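Local coordinates for large adhesion protein (Lap) involved in biofilm formation (Marinobacter hydrocarbonoclasticus, PDB 6XI3) that probably extends an RTX adhesin involved in biofilm formation away from the bacterial surface through tandem Ig-like beta-sandwich domains, with calcium ions that probably stiffen the chain, at residues A60-D65 with I70-A75. Sequence-based numbering, arbitrary orientation.
Sequences AITITD and IVNAIA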
loop_
_atom_site.group_PDB
_atom_site.type_symbol
_atom_site.label_atom_id
_atom_site.label_comp_id
_atom_site.label_asym_id
_atom_site.label_seq_id
_atom_site.Cartn_x
_atom_site.Cartn_y
_atom_site.Cartn_z
ATOM N N ALA A 60 -13.893 65.976 9.050
ATOM C CA ALA A 60 -12.851 65.112 8.446
ATOM C C ALA A 60 -13.217 63.667 8.779
ATOM O O ALA A 60 -13.687 63.368 9.913
ATOM C CB ALA A 60 -11.478 65.454 8.968
ATOM N N ILE A 61 -13.042 62.780 7.822
ATOM C CA ILE A 61 -13.467 61.383 8.025
ATOM C C ILE A 61 -12.311 60.493 7.612
ATOM O O ILE A 61 -11.684 60.783 6.589
ATOM C CB ILE A 61 -14.735 61.105 7.223
ATOM C CG1 ILE A 61 -15.934 61.780 7.873
ATOM C CG2 ILE A 61 -14.953 59.611 7.077
ATOM C CD1 ILE A 61 -17.009 62.055 6.893
ATOM N N THR A 62 -12.041 59.471 8.398
ATOM C CA THR A 62 -11.160 58.362 7.953
ATOM C C THR A 62 -11.964 57.069 8.002
ATOM O O THR A 62 -12.839 56.878 8.902
ATOM C CB THR A 62 -9.855 58.288 8.749
ATOM O OG1 THR A 62 -10.300 57.979 10.067
ATOM C CG2 THR A 62 -9.058 59.574 8.693
ATOM N N ILE A 63 -11.706 56.221 7.022
ATOM C CA ILE A 63 -12.206 54.827 7.037
ATOM C C ILE A 63 -10.956 53.967 6.967
ATOM O O ILE A 63 -10.210 54.126 5.992
ATOM C CB ILE A 63 -13.168 54.549 5.883
ATOM C CG1 ILE A 63 -14.167 55.695 5.710
ATOM C CG2 ILE A 63 -13.833 53.201 6.136
ATOM C CD1 ILE A 63 -15.197 55.429 4.666
ATOM N N THR A 64 -10.732 53.174 8.013
ATOM C CA THR A 64 -9.550 52.308 8.175
ATOM C C THR A 64 -9.982 50.842 8.091
ATOM O O THR A 64 -10.942 50.442 8.776
ATOM C CB THR A 64 -8.848 52.594 9.512
ATOM O OG1 THR A 64 -8.621 53.996 9.531
ATOM C CG2 THR A 64 -7.547 51.851 9.688
ATOM N N ASP A 65 -9.232 50.047 7.346
ATOM C CA ASP A 65 -9.585 48.617 7.175
ATOM C C ASP A 65 -8.721 47.747 8.107
ATOM O O ASP A 65 -7.878 48.292 8.865
ATOM C CB ASP A 65 -9.488 48.266 5.692
ATOM C CG ASP A 65 -8.064 48.173 5.191
ATOM O OD1 ASP A 65 -7.141 48.203 6.049
ATOM O OD2 ASP A 65 -7.883 48.027 3.953
ATOM N N ILE A 70 -6.143 53.386 4.666
ATOM C CA ILE A 70 -7.032 54.503 5.102
ATOM C C ILE A 70 -7.686 55.101 3.864
ATOM O O ILE A 70 -6.989 55.393 2.872
ATOM C CB ILE A 70 -6.265 55.572 5.917
ATOM C CG1 ILE A 70 -5.754 55.016 7.253
ATOM C CG2 ILE A 70 -7.122 56.815 6.142
ATOM C CD1 ILE A 70 -4.598 55.826 7.885
ATOM N N VAL A 71 -8.976 55.361 3.965
ATOM C CA VAL A 71 -9.643 56.298 3.043
ATOM C C VAL A 71 -9.840 57.608 3.813
ATOM O O VAL A 71 -10.404 57.563 4.925
ATOM C CB VAL A 71 -10.965 55.718 2.495
ATOM C CG1 VAL A 71 -11.871 56.827 1.982
ATOM C CG2 VAL A 71 -10.699 54.688 1.402
ATOM N N ASN A 72 -9.479 58.723 3.188
ATOM C CA ASN A 72 -9.716 60.087 3.726
ATOM C C ASN A 72 -10.883 60.725 2.979
ATOM O O ASN A 72 -10.863 60.684 1.744
ATOM C CB ASN A 72 -8.476 60.963 3.594
ATOM C CG ASN A 72 -7.426 60.535 4.589
ATOM O OD1 ASN A 72 -7.605 60.703 5.794
ATOM N ND2 ASN A 72 -6.402 59.866 4.088
ATOM N N ALA A 73 -11.830 61.297 3.720
ATOM C CA ALA A 73 -12.989 62.022 3.164
ATOM C C ALA A 73 -13.278 63.276 3.993
ATOM O O ALA A 73 -12.693 63.458 5.082
ATOM C CB ALA A 73 -14.193 61.118 3.080
ATOM N N ILE A 74 -14.109 64.142 3.439
ATOM C CA ILE A 74 -14.495 65.423 4.090
ATOM C C ILE A 74 -15.934 65.717 3.700
ATOM O O ILE A 74 -16.323 65.502 2.507
ATOM C CB ILE A 74 -13.508 66.544 3.709
ATOM C CG1 ILE A 74 -13.627 67.777 4.603
ATOM C CG2 ILE A 74 -13.648 66.910 2.250
ATOM C CD1 ILE A 74 -12.393 68.655 4.550
ATOM N N ALA A 75 -16.692 66.232 4.650
ATOM C CA ALA A 75 -18.095 66.630 4.427
ATOM C C ALA A 75 -18.336 68.020 4.984
ATOM O O ALA A 75 -17.620 68.385 5.931
ATOM C CB ALA A 75 -19.011 65.656 5.109
HETATM O O HOH W 1 -9.513 62.674 6.523
#
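An antiparallel beta hairpin at the edge of an Ig-like sandwich joins 60-65 to 70-75, and it illustrates how one ladder serves two unlike faces. Ile61 with Ala73 and Ile63 with Val71 are the hydrogen-bonded pairs. At the latter, Val71 N reaches Ile63 O at 2.7 Å, nearly straight and in the carbonyl plane; at the former, Ile61 N meets Ala73 O at 2.8 Å from above the carbonyl plane, 42° out of it. The side chains of these four residues, all apolar, share the face turned to the core, where CB of Ile61 lies 4.2 Å from CB of Ala73, and Leu85 of strand 82-89 packs on both.

The other face mixes polar and apolar side chains. Thr62 and Asn72 stand side by side there, and chi1 (-73°) and chi2 (-68°) of Asn72 together bring OD1 within 3.4 Å of Thr62 CG2. A water donates to this OD1 and, at 2.9 Å, to Ile61 O, which thus takes a second bond besides that from Ala73 N. Alongside, Ile70 CG1 touches Thr64 OG1 at 3.8 Å. Strand 96-105 bonds to the far edge of 58-64, leaving 70-76 outermost within the chain: an edge hairpin of the Ig-like beta-sandwich.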